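Endo-beta-mannanase (Opitutaceae bacterium TAV5, PDB 7BOB) probably releases mannose from the ends of beta-1,4-linked manno-oligosaccharides, as a homotrimeric family 5 glycoside hydrolase from a termite hindgut bacterium. Local coordinates at residues A490-A501 and F515-R526; R411-L419 and D557-W566. All blocks are in the same frame, centred on the assembly; numbering follows the deposited sequence.

Contact 1 of 2, residues A490-A501 and F515-R526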
loop_
_atom_site.group_PDB
_atom_site.type_symbol
_atom_site.label_atom_id
_atom_site.label_comp_id
_atom_site.label_asym_id
_atom_site.label_seq_id
_atom_site.Cartn_x
_atom_site.Cartn_y
_atom_site.Cartn_z
ATOM N N ALA A 490 0.873 -37.807 -6.236
ATOM C CA ALA A 490 -0.501 -37.547 -5.835
ATOM C C ALA A 490 -1.089 -36.511 -6.785
ATOM O O ALA A 490 -0.355 -35.709 -7.362
ATOM C CB ALA A 490 -0.571 -37.056 -4.388
ATOM N N GLU A 491 -2.402 -36.572 -6.973
ATOM C CA GLU A 491 -3.162 -35.630 -7.780
ATOM C C GLU A 491 -4.057 -34.787 -6.880
ATOM O O GLU A 491 -4.446 -35.217 -5.787
ATOM C CB GLU A 491 -4.038 -36.360 -8.802
ATOM C CG GLU A 491 -3.322 -36.778 -10.050
ATOM C CD GLU A 491 -4.023 -37.918 -10.754
ATOM O OE1 GLU A 491 -5.224 -38.135 -10.498
ATOM O OE2 GLU A 491 -3.365 -38.610 -11.558
ATOM N N ILE A 492 -4.397 -33.590 -7.360
ATOM C CA ILE A 492 -5.348 -32.731 -6.661
ATOM C C ILE A 492 -6.756 -33.202 -6.997
ATOM O O ILE A 492 -7.167 -33.181 -8.167
ATOM C CB ILE A 492 -5.173 -31.252 -7.035
ATOM C CG1 ILE A 492 -3.765 -30.743 -6.692
ATOM C CG2 ILE A 492 -6.198 -30.413 -6.306
ATOM C CD1 ILE A 492 -3.527 -29.265 -7.132
ATOM N N ALA A 493 -7.502 -33.617 -5.972
ATOM C CA ALA A 493 -8.894 -33.993 -6.178
ATOM C C ALA A 493 -9.821 -32.795 -6.092
ATOM O O ALA A 493 -10.792 -32.706 -6.850
ATOM C CB ALA A 493 -9.319 -35.049 -5.160
ATOM N N ASP A 494 -9.531 -31.866 -5.187
ATOM C CA ASP A 494 -10.327 -30.658 -5.020
ATOM C C ASP A 494 -9.541 -29.707 -4.138
ATOM O O ASP A 494 -8.590 -30.109 -3.462
ATOM C CB ASP A 494 -11.700 -30.953 -4.386
ATOM C CG ASP A 494 -12.659 -29.758 -4.442
ATOM O OD1 ASP A 494 -12.369 -28.768 -5.161
ATOM O OD2 ASP A 494 -13.707 -29.795 -3.761
ATOM N N TYR A 495 -9.958 -28.443 -4.148
ATOM C CA TYR A 495 -9.571 -27.547 -3.072
ATOM C C TYR A 495 -10.340 -27.895 -1.802
ATOM O O TYR A 495 -11.339 -28.615 -1.825
ATOM C CB TYR A 495 -9.852 -26.103 -3.455
ATOM C CG TYR A 495 -9.310 -25.749 -4.817
ATOM C CD1 TYR A 495 -7.956 -25.460 -4.999
ATOM C CD2 TYR A 495 -10.146 -25.730 -5.925
ATOM C CE1 TYR A 495 -7.469 -25.137 -6.250
ATOM C CE2 TYR A 495 -9.673 -25.426 -7.164
ATOM C CZ TYR A 495 -8.341 -25.120 -7.330
ATOM O OH TYR A 495 -7.894 -24.800 -8.592
ATOM N N ARG A 496 -9.891 -27.330 -0.686
ATOM C CA ARG A 496 -10.640 -27.395 0.562
ATOM C C ARG A 496 -10.345 -26.125 1.344
ATOM O O ARG A 496 -9.442 -25.365 0.995
ATOM C CB ARG A 496 -10.259 -28.635 1.370
ATOM C CG ARG A 496 -8.747 -28.808 1.480
ATOM C CD ARG A 496 -8.388 -29.557 2.750
ATOM N NE ARG A 496 -8.881 -28.814 3.905
ATOM C CZ ARG A 496 -9.103 -29.351 5.098
ATOM N NH1 ARG A 496 -8.863 -30.647 5.300
ATOM N NH2 ARG A 496 -9.556 -28.579 6.086
ATOM N N ALA A 497 -11.084 -25.914 2.430
ATOM C CA ALA A 497 -10.928 -24.681 3.200
ATOM C C ALA A 497 -9.528 -24.583 3.808
ATOM O O ALA A 497 -8.973 -25.568 4.311
ATOM C CB ALA A 497 -11.986 -24.611 4.307
ATOM N N ALA A 498 -8.980 -23.371 3.800
ATOM C CA ALA A 498 -7.620 -23.127 4.265
ATOM C C ALA A 498 -7.567 -22.963 5.777
ATOM O O ALA A 498 -6.912 -22.051 6.285
ATOM C CB ALA A 498 -7.042 -21.886 3.585
ATOM N N THR A 499 -8.239 -23.858 6.496
ATOM C CA THR A 499 -8.243 -23.847 7.948
ATOM C C THR A 499 -7.022 -24.586 8.479
ATOM O O THR A 499 -6.434 -25.411 7.775
ATOM C CB THR A 499 -9.525 -24.499 8.462
ATOM O OG1 THR A 499 -9.623 -25.834 7.937
ATOM C CG2 THR A 499 -10.724 -23.678 8.050
ATOM N N PRO A 500 -6.625 -24.319 9.727
ATOM C CA PRO A 500 -5.357 -24.873 10.233
ATOM C C PRO A 500 -5.317 -26.393 10.199
ATOM O O PRO A 500 -6.328 -27.077 10.380
ATOM C CB PRO A 500 -5.294 -24.350 11.671
ATOM C CG PRO A 500 -6.022 -23.072 11.622
ATOM C CD PRO A 500 -7.174 -23.299 10.641
ATOM N N ALA A 501 -4.130 -26.924 9.945
ATOM C CA ALA A 501 -3.894 -28.355 9.997
ATOM C C ALA A 501 -3.113 -28.641 11.268
ATOM O O ALA A 501 -2.062 -28.031 11.503
ATOM C CB ALA A 501 -3.150 -28.846 8.759
ATOM N N PHE A 515 -0.762 -21.640 4.265
ATOM C CA PHE A 515 -0.771 -22.553 3.141
ATOM C C PHE A 515 -0.399 -21.752 1.913
ATOM O O PHE A 515 -0.683 -20.553 1.832
ATOM C CB PHE A 515 -2.152 -23.240 3.004
ATOM C CG PHE A 515 -2.539 -24.013 4.239
ATOM C CD1 PHE A 515 -3.251 -23.401 5.258
ATOM C CD2 PHE A 515 -2.123 -25.323 4.417
ATOM C CE1 PHE A 515 -3.563 -24.090 6.423
ATOM C CE2 PHE A 515 -2.442 -26.015 5.572
ATOM C CZ PHE A 515 -3.169 -25.392 6.575
ATOM N N LEU A 516 0.269 -22.405 0.974
ATOM C CA LEU A 516 0.901 -21.651 -0.098
ATOM C C LEU A 516 -0.162 -20.983 -0.958
ATOM O O LEU A 516 -1.138 -21.618 -1.368
ATOM C CB LEU A 516 1.795 -22.556 -0.948
ATOM C CG LEU A 516 2.902 -21.832 -1.728
ATOM C CD1 LEU A 516 4.016 -21.332 -0.794
ATOM C CD2 LEU A 516 3.486 -22.744 -2.808
ATOM N N ARG A 517 0.035 -19.685 -1.202
ATOM C CA ARG A 517 -0.913 -18.829 -1.894
ATOM C C ARG A 517 -2.258 -18.784 -1.179
ATOM O O ARG A 517 -3.262 -18.444 -1.789
ATOM C CB ARG A 517 -1.110 -19.255 -3.353
ATOM C CG ARG A 517 0.171 -19.347 -4.166
ATOM C CD ARG A 517 -0.180 -19.652 -5.607
ATOM N NE ARG A 517 0.992 -19.908 -6.442
ATOM C CZ ARG A 517 1.603 -18.970 -7.174
ATOM N NH1 ARG A 517 1.157 -17.712 -7.149
ATOM N NH2 ARG A 517 2.660 -19.283 -7.930
ATOM N N GLY A 518 -2.294 -19.128 0.111
ATOM C CA GLY A 518 -3.539 -19.061 0.843
ATOM C C GLY A 518 -4.528 -20.154 0.519
ATOM O O GLY A 518 -5.679 -20.076 0.967
ATOM N N MET A 519 -4.124 -21.170 -0.248
ATOM C CA MET A 519 -5.035 -22.226 -0.665
ATOM C C MET A 519 -4.542 -23.578 -0.159
ATOM O O MET A 519 -3.330 -23.834 -0.051
ATOM C CB MET A 519 -5.180 -22.270 -2.182
ATOM C CG MET A 519 -5.884 -21.042 -2.725
ATOM S SD MET A 519 -6.276 -21.179 -4.472
ATOM C CE MET A 519 -4.635 -21.013 -5.212
ATOM N N ARG A 520 -5.505 -24.435 0.147
ATOM C CA ARG A 520 -5.260 -25.784 0.601
ATOM C C ARG A 520 -5.954 -26.757 -0.344
ATOM O O ARG A 520 -7.005 -26.448 -0.914
ATOM C CB ARG A 520 -5.753 -25.945 2.029
ATOM C CG ARG A 520 -5.225 -27.153 2.715
ATOM C CD ARG A 520 -5.428 -27.036 4.188
ATOM N NE ARG A 520 -5.228 -28.327 4.822
ATOM C CZ ARG A 520 -5.690 -28.640 6.020
ATOM N NH1 ARG A 520 -6.400 -27.747 6.710
ATOM N NH2 ARG A 520 -5.446 -29.841 6.520
ATOM N N VAL A 521 -5.355 -27.935 -0.521
ATOM C CA VAL A 521 -5.836 -28.887 -1.512
ATOM C C VAL A 521 -6.114 -30.215 -0.837
ATOM O O VAL A 521 -5.482 -30.577 0.159
ATOM C CB VAL A 521 -4.852 -29.105 -2.681
ATOM C CG1 VAL A 521 -4.844 -27.890 -3.599
ATOM C CG2 VAL A 521 -3.466 -29.448 -2.149
ATOM N N ARG A 522 -7.075 -30.936 -1.402
ATOM C CA ARG A 522 -7.332 -32.330 -1.071
ATOM C C ARG A 522 -6.692 -33.201 -2.150
ATOM O O ARG A 522 -6.990 -33.050 -3.342
ATOM C CB ARG A 522 -8.833 -32.587 -0.981
ATOM C CG ARG A 522 -9.170 -33.907 -0.350
ATOM C CD ARG A 522 -10.325 -34.595 -1.056
ATOM N NE ARG A 522 -11.619 -34.064 -0.648
ATOM C CZ ARG A 522 -12.683 -34.824 -0.383
ATOM N NH1 ARG A 522 -12.601 -36.145 -0.482
ATOM N NH2 ARG A 522 -13.830 -34.265 -0.016
ATOM N N ILE A 523 -5.812 -34.101 -1.746
ATOM C CA ILE A 523 -5.083 -34.893 -2.722
ATOM C C ILE A 523 -5.619 -36.320 -2.749
ATOM O O ILE A 523 -6.270 -36.793 -1.818
ATOM C CB ILE A 523 -3.570 -34.875 -2.458
ATOM C CG1 ILE A 523 -3.267 -35.340 -1.032
ATOM C CG2 ILE A 523 -3.016 -33.441 -2.721
ATOM C CD1 ILE A 523 -2.967 -36.821 -0.902
ATOM N N GLU A 524 -5.336 -37.001 -3.855
ATOM C CA GLU A 524 -5.539 -38.436 -3.995
ATOM C C GLU A 524 -4.190 -39.087 -4.277
ATOM O O GLU A 524 -3.516 -38.695 -5.246
ATOM C CB GLU A 524 -6.526 -38.741 -5.120
ATOM C CG GLU A 524 -7.045 -40.161 -5.130
ATOM C CD GLU A 524 -8.003 -40.420 -3.990
ATOM O OE1 GLU A 524 -8.873 -39.544 -3.716
ATOM O OE2 GLU A 524 -7.872 -41.499 -3.365
ATOM N N PRO A 525 -3.741 -40.049 -3.469
ATOM C CA PRO A 525 -2.436 -40.680 -3.728
ATOM C C PRO A 525 -2.394 -41.414 -5.066
ATOM O O PRO A 525 -3.339 -42.091 -5.458
ATOM C CB PRO A 525 -2.280 -41.638 -2.545
ATOM C CG PRO A 525 -3.019 -40.939 -1.427
ATOM C CD PRO A 525 -4.231 -40.341 -2.109
ATOM N N ARG A 526 -1.294 -41.225 -5.796
ATOM C CA ARG A 526 -1.070 -41.894 -7.080
ATOM C C ARG A 526 0.397 -42.321 -7.109
ATOM O O ARG A 526 1.196 -41.898 -7.945
ATOM C CB ARG A 526 -1.422 -41.010 -8.280
ATOM C CG ARG A 526 -2.933 -40.700 -8.441
ATOM C CD ARG A 526 -3.741 -41.888 -9.011
ATOM N NE ARG A 526 -5.117 -41.975 -8.487
ATOM C CZ ARG A 526 -6.190 -41.422 -9.064
ATOM N NH1 ARG A 526 -6.045 -40.725 -10.185
ATOM N NH2 ARG A 526 -7.411 -41.562 -8.524
HETATM O O HOH W 1 -7.210 -29.625 9.034
#
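R520 lies alongside R496, both side chains pointing the same way. R520 CB sits beside the backbone oxygens of R496 and A497. CG, set anti to the backbone N (chi1 -164°), passes R496 CD, and the chain then runs extended, with CD above one face of the F515 ring, toward its rim. At the end the guanidinium is sandwiched: the R496 guanidinium stacks flat on one face, centres 3.6 Å apart and planes 13° apart, while A501 CB presses on the other, 3.4 Å from R520 NH2. R520 NH1 comes within 2.6 Å of T499 O; R520 NH2 gives a hydrogen bond to a water that also lies close to P500 O, and pairs with D534, whose carboxylate probably eases the stacking of two like charges. R496 NE meanwhile gives a hydrogen bond to A497 O, which lies near the R496 guanidinium plane. The stacked pair sits beside a two-stranded antiparallel sheet, 490-496 with 520-525, interrupted by a classic beta bulge: A493 and D494 both face R522, whose O takes a 2.7 Å bond from A493 N and a weak one from D494 N. R522 N answers to D494 O at 2.7 Å. Beyond the bulge, E491 and E524 exchange backbone bonds, E524 N reaching E491 O at 2.8 Å. Away from the arginine pair, V521 CG1 packs 3.9 Å from I492 CG2. D494 turns its carboxylate to L255 N of the second subunit. At the far end E491 OE1 meets R526 NH1 in a 2.7 Å salt bridge, carboxylate and guanidinium planes nearly perpendicular.

Contact 2 of 2, residues R411-L419 and D557-W566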
loop_
_atom_site.group_PDB
_atom_site.type_symbol
_atom_site.label_atom_id
_atom_site.label_comp_id
_atom_site.label_asym_id
_atom_site.label_seq_id
_atom_site.Cartn_x
_atom_site.Cartn_y
_atom_site.Cartn_z
ATOM N N ARG A 411 12.752 -14.572 3.535
ATOM C CA ARG A 411 12.245 -14.858 4.876
ATOM C C ARG A 411 12.222 -16.356 5.139
ATOM O O ARG A 411 12.582 -16.809 6.233
ATOM C CB ARG A 411 10.830 -14.300 5.055
ATOM C CG ARG A 411 10.725 -13.097 5.972
ATOM C CD ARG A 411 9.452 -12.250 5.651
ATOM N NE ARG A 411 8.246 -13.068 5.559
ATOM C CZ ARG A 411 7.536 -13.451 6.620
ATOM N NH1 ARG A 411 7.946 -13.069 7.839
ATOM N NH2 ARG A 411 6.435 -14.211 6.469
ATOM N N ARG A 412 11.786 -17.136 4.148
ATOM C CA ARG A 412 11.688 -18.585 4.325
ATOM C C ARG A 412 13.065 -19.226 4.333
ATOM O O ARG A 412 13.305 -20.195 5.069
ATOM C CB ARG A 412 10.842 -19.200 3.217
ATOM C CG ARG A 412 9.396 -18.726 3.179
ATOM C CD ARG A 412 8.759 -19.046 1.821
ATOM N NE ARG A 412 7.301 -19.136 1.902
ATOM C CZ ARG A 412 6.499 -18.083 1.761
ATOM N NH1 ARG A 412 7.031 -16.873 1.529
ATOM N NH2 ARG A 412 5.171 -18.230 1.849
ATOM N N LEU A 413 13.977 -18.699 3.513
ATOM C CA LEU A 413 15.305 -19.268 3.457
ATOM C C LEU A 413 16.059 -18.970 4.746
ATOM O O LEU A 413 16.749 -19.846 5.283
ATOM C CB LEU A 413 16.043 -18.729 2.232
ATOM C CG LEU A 413 15.578 -19.226 0.858
ATOM C CD1 LEU A 413 16.363 -18.536 -0.246
ATOM C CD2 LEU A 413 15.730 -20.723 0.744
ATOM N N ILE A 414 15.893 -17.757 5.287
ATOM C CA ILE A 414 16.625 -17.367 6.490
ATOM C C ILE A 414 16.266 -18.289 7.649
ATOM O O ILE A 414 17.141 -18.794 8.367
ATOM C CB ILE A 414 16.347 -15.896 6.832
ATOM C CG1 ILE A 414 17.162 -14.983 5.907
ATOM C CG2 ILE A 414 16.640 -15.623 8.305
ATOM C CD1 ILE A 414 16.757 -13.509 5.960
ATOM N N LEU A 415 14.969 -18.543 7.825
ATOM C CA LEU A 415 14.492 -19.325 8.958
ATOM C C LEU A 415 14.840 -20.792 8.794
ATOM O O LEU A 415 15.284 -21.444 9.747
ATOM C CB LEU A 415 12.974 -19.162 9.113
ATOM C CG LEU A 415 12.424 -19.935 10.306
ATOM C CD1 LEU A 415 12.862 -19.288 11.608
ATOM C CD2 LEU A 415 10.918 -20.022 10.234
ATOM N N ALA A 416 14.613 -21.344 7.600
ATOM C CA ALA A 416 15.005 -22.729 7.365
ATOM C C ALA A 416 16.501 -22.905 7.595
ATOM O O ALA A 416 16.925 -23.870 8.237
ATOM C CB ALA A 416 14.619 -23.158 5.954
ATOM N N HIS A 417 17.309 -21.952 7.106
ATOM C CA HIS A 417 18.757 -22.010 7.278
ATOM C C HIS A 417 19.132 -22.035 8.752
ATOM O O HIS A 417 19.981 -22.828 9.172
ATOM C CB HIS A 417 19.405 -20.813 6.583
ATOM C CG HIS A 417 20.885 -20.723 6.777
ATOM N ND1 HIS A 417 21.467 -19.850 7.672
ATOM C CD2 HIS A 417 21.905 -21.379 6.172
ATOM C CE1 HIS A 417 22.780 -19.968 7.609
ATOM N NE2 HIS A 417 23.072 -20.896 6.713
ATOM N N HIS A 418 18.491 -21.184 9.559
ATOM C CA HIS A 418 18.809 -21.139 10.983
ATOM C C HIS A 418 18.332 -22.401 11.704
ATOM O O HIS A 418 19.049 -22.949 12.556
ATOM C CB HIS A 418 18.191 -19.897 11.618
ATOM C CG HIS A 418 17.985 -20.013 13.097
ATOM N ND1 HIS A 418 19.033 -20.068 13.997
ATOM C CD2 HIS A 418 16.851 -20.094 13.834
ATOM C CE1 HIS A 418 18.553 -20.171 15.223
ATOM N NE2 HIS A 418 17.230 -20.178 15.152
ATOM N N LEU A 419 17.129 -22.879 11.373
ATOM C CA LEU A 419 16.577 -24.025 12.081
ATOM C C LEU A 419 17.313 -25.303 11.707
ATOM O O LEU A 419 17.479 -26.186 12.552
ATOM C CB LEU A 419 15.076 -24.166 11.798
ATOM C CG LEU A 419 14.146 -23.031 12.264
ATOM C CD1 LEU A 419 12.700 -23.243 11.762
ATOM C CD2 LEU A 419 14.164 -22.845 13.785
ATOM N N ASP A 557 2.455 -24.558 4.259
ATOM C CA ASP A 557 3.560 -23.606 4.166
ATOM C C ASP A 557 4.270 -23.573 5.514
ATOM O O ASP A 557 3.995 -22.727 6.372
ATOM C CB ASP A 557 3.053 -22.231 3.750
ATOM C CG ASP A 557 4.170 -21.306 3.336
ATOM O OD1 ASP A 557 5.341 -21.562 3.732
ATOM O OD2 ASP A 557 3.877 -20.315 2.641
ATOM N N VAL A 558 5.232 -24.492 5.675
ATOM C CA VAL A 558 5.903 -24.707 6.961
ATOM C C VAL A 558 6.553 -23.419 7.456
ATOM O O VAL A 558 6.267 -22.927 8.558
ATOM C CB VAL A 558 6.932 -25.847 6.831
ATOM C CG1 VAL A 558 7.710 -26.061 8.132
ATOM C CG2 VAL A 558 6.235 -27.130 6.393
ATOM N N GLU A 559 7.436 -22.847 6.640
ATOM C CA GLU A 559 8.195 -21.697 7.098
ATOM C C GLU A 559 7.289 -20.515 7.403
ATOM O O GLU A 559 7.502 -19.810 8.398
ATOM C CB GLU A 559 9.257 -21.331 6.067
ATOM C CG GLU A 559 10.409 -22.337 6.043
ATOM C CD GLU A 559 10.064 -23.576 5.228
ATOM O OE1 GLU A 559 9.013 -23.584 4.551
ATOM O OE2 GLU A 559 10.857 -24.523 5.250
ATOM N N ALA A 560 6.260 -20.294 6.575
ATOM C CA ALA A 560 5.331 -19.207 6.848
ATOM C C ALA A 560 4.590 -19.456 8.156
ATOM O O ALA A 560 4.486 -18.555 9.000
ATOM C CB ALA A 560 4.345 -19.035 5.685
ATOM N N SER A 561 4.062 -20.677 8.338
ATOM C CA SER A 561 3.390 -21.018 9.591
ATOM C C SER A 561 4.282 -20.746 10.794
ATOM O O SER A 561 3.860 -20.101 11.758
ATOM C CB SER A 561 2.929 -22.483 9.592
ATOM O OG SER A 561 2.288 -22.872 8.388
ATOM N N PHE A 562 5.511 -21.240 10.753
ATOM C CA PHE A 562 6.440 -20.950 11.838
ATOM C C PHE A 562 6.642 -19.442 12.012
ATOM O O PHE A 562 6.615 -18.926 13.140
ATOM C CB PHE A 562 7.769 -21.638 11.569
ATOM C CG PHE A 562 7.715 -23.143 11.671
ATOM C CD1 PHE A 562 6.583 -23.789 12.168
ATOM C CD2 PHE A 562 8.812 -23.908 11.305
ATOM C CE1 PHE A 562 6.554 -25.141 12.261
ATOM C CE2 PHE A 562 8.786 -25.267 11.398
ATOM C CZ PHE A 562 7.644 -25.897 11.881
ATOM N N LEU A 563 6.826 -18.715 10.901
ATOM C CA LEU A 563 7.032 -17.273 10.996
ATOM C C LEU A 563 5.799 -16.561 11.544
ATOM O O LEU A 563 5.948 -15.583 12.284
ATOM C CB LEU A 563 7.438 -16.694 9.636
ATOM C CG LEU A 563 8.888 -16.969 9.195
ATOM C CD1 LEU A 563 9.067 -16.713 7.719
ATOM C CD2 LEU A 563 9.897 -16.177 9.997
ATOM N N SER A 564 4.581 -17.049 11.236
ATOM C CA SER A 564 3.375 -16.435 11.801
ATOM C C SER A 564 3.280 -16.602 13.309
ATOM O O SER A 564 2.526 -15.862 13.950
ATOM C CB SER A 564 2.104 -16.998 11.136
ATOM O OG SER A 564 1.856 -18.342 11.542
ATOM N N GLN A 565 4.006 -17.553 13.897
ATOM C CA GLN A 565 4.015 -17.754 15.343
ATOM C C GLN A 565 5.284 -17.218 15.990
ATOM O O GLN A 565 5.675 -17.670 17.077
ATOM C CB GLN A 565 3.785 -19.233 15.681
ATOM C CG GLN A 565 2.543 -19.845 14.958
ATOM C CD GLN A 565 1.227 -19.101 15.266
ATOM O OE1 GLN A 565 0.553 -18.580 14.364
ATOM N NE2 GLN A 565 0.878 -19.036 16.545
ATOM N N TRP A 566 5.884 -16.212 15.357
ATOM C CA TRP A 566 7.099 -15.590 15.867
ATOM C C TRP A 566 7.023 -15.119 17.316
ATOM O O TRP A 566 8.031 -15.276 18.034
ATOM C CB TRP A 566 7.501 -14.420 14.964
ATOM C CG TRP A 566 8.975 -14.159 15.010
ATOM C CD1 TRP A 566 9.599 -13.049 15.504
ATOM C CD2 TRP A 566 10.011 -15.051 14.591
ATOM N NE1 TRP A 566 10.961 -13.184 15.386
ATOM C CE2 TRP A 566 11.238 -14.410 14.833
ATOM C CE3 TRP A 566 10.018 -16.325 14.012
ATOM C CZ2 TRP A 566 12.459 -15.003 14.528
ATOM C CZ3 TRP A 566 11.221 -16.905 13.708
ATOM C CH2 TRP A 566 12.431 -16.247 13.964
HETATM O O HOH W 2 4.262 -15.844 8.035
#
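Two helices of the C-terminal part of the chain, 406-422 and the short 558-564, pack here almost at right angles, their segment axes 9.3 Å apart at closest approach and 84° between directions. L415 carries most of the apolar contact. A chi1 of -179° swings its branch clear of its own amide nitrogen and sets CD2 against both F562 CB and L563 CG, 3.8 Å from each, while CD1 touches the edge of the W566 ring at CZ3, 3.6 Å away. One turn on, L419 CD1 reaches F562 CD2. Near the start of the short helix the packing turns polar. R412, stretched from CG to NE, rests its CB and CG on E559 CB and brings NH2 to D557 OD2 at 2.6 Å; the bond is nearly straight, uses the syn lone pair and lies in the guanidinium plane. D557 is also the N-cap, its OD1 accepting from A560 N at 3.2 Å from above the carboxylate plane. R411 lays one face of its guanidinium over L563 CD1, while its NH2 reaches a water that donates to A560 O. E559 OE2 is hydrogen-bonded to Y580 and H473, and R412 NH1 pairs with E408. One carboxylate thus serves both elements: D557 caps its own helix through one oxygen and holds the neighbouring helix through the other, and the R412 charge, shared with E408, would be expected to favour the ionised form of D557.

In the fold
Contact 1 lies far out, about 35 Å from the chain centre, where a two-stranded sheet meets the second subunit; contact 2 sits about 18 Å from that centre, and no other chain touches its segments. Both are partly buried, but touching residues are exposed only in contact 1. The chemistry follows the place: backbone pairing, stacked arginines and an ion pair hold the sheet, whereas the helices rely on leucine and aromatic packing, with a salt bridge to one side. They share no helix or strand, yet they adjoin: L516 CD1 packs 3.6 Å from D557 OD2, and F515 CA lies 3.9 Å from D557 CB. In sequence, 490-526 falls between the two helices of contact 2.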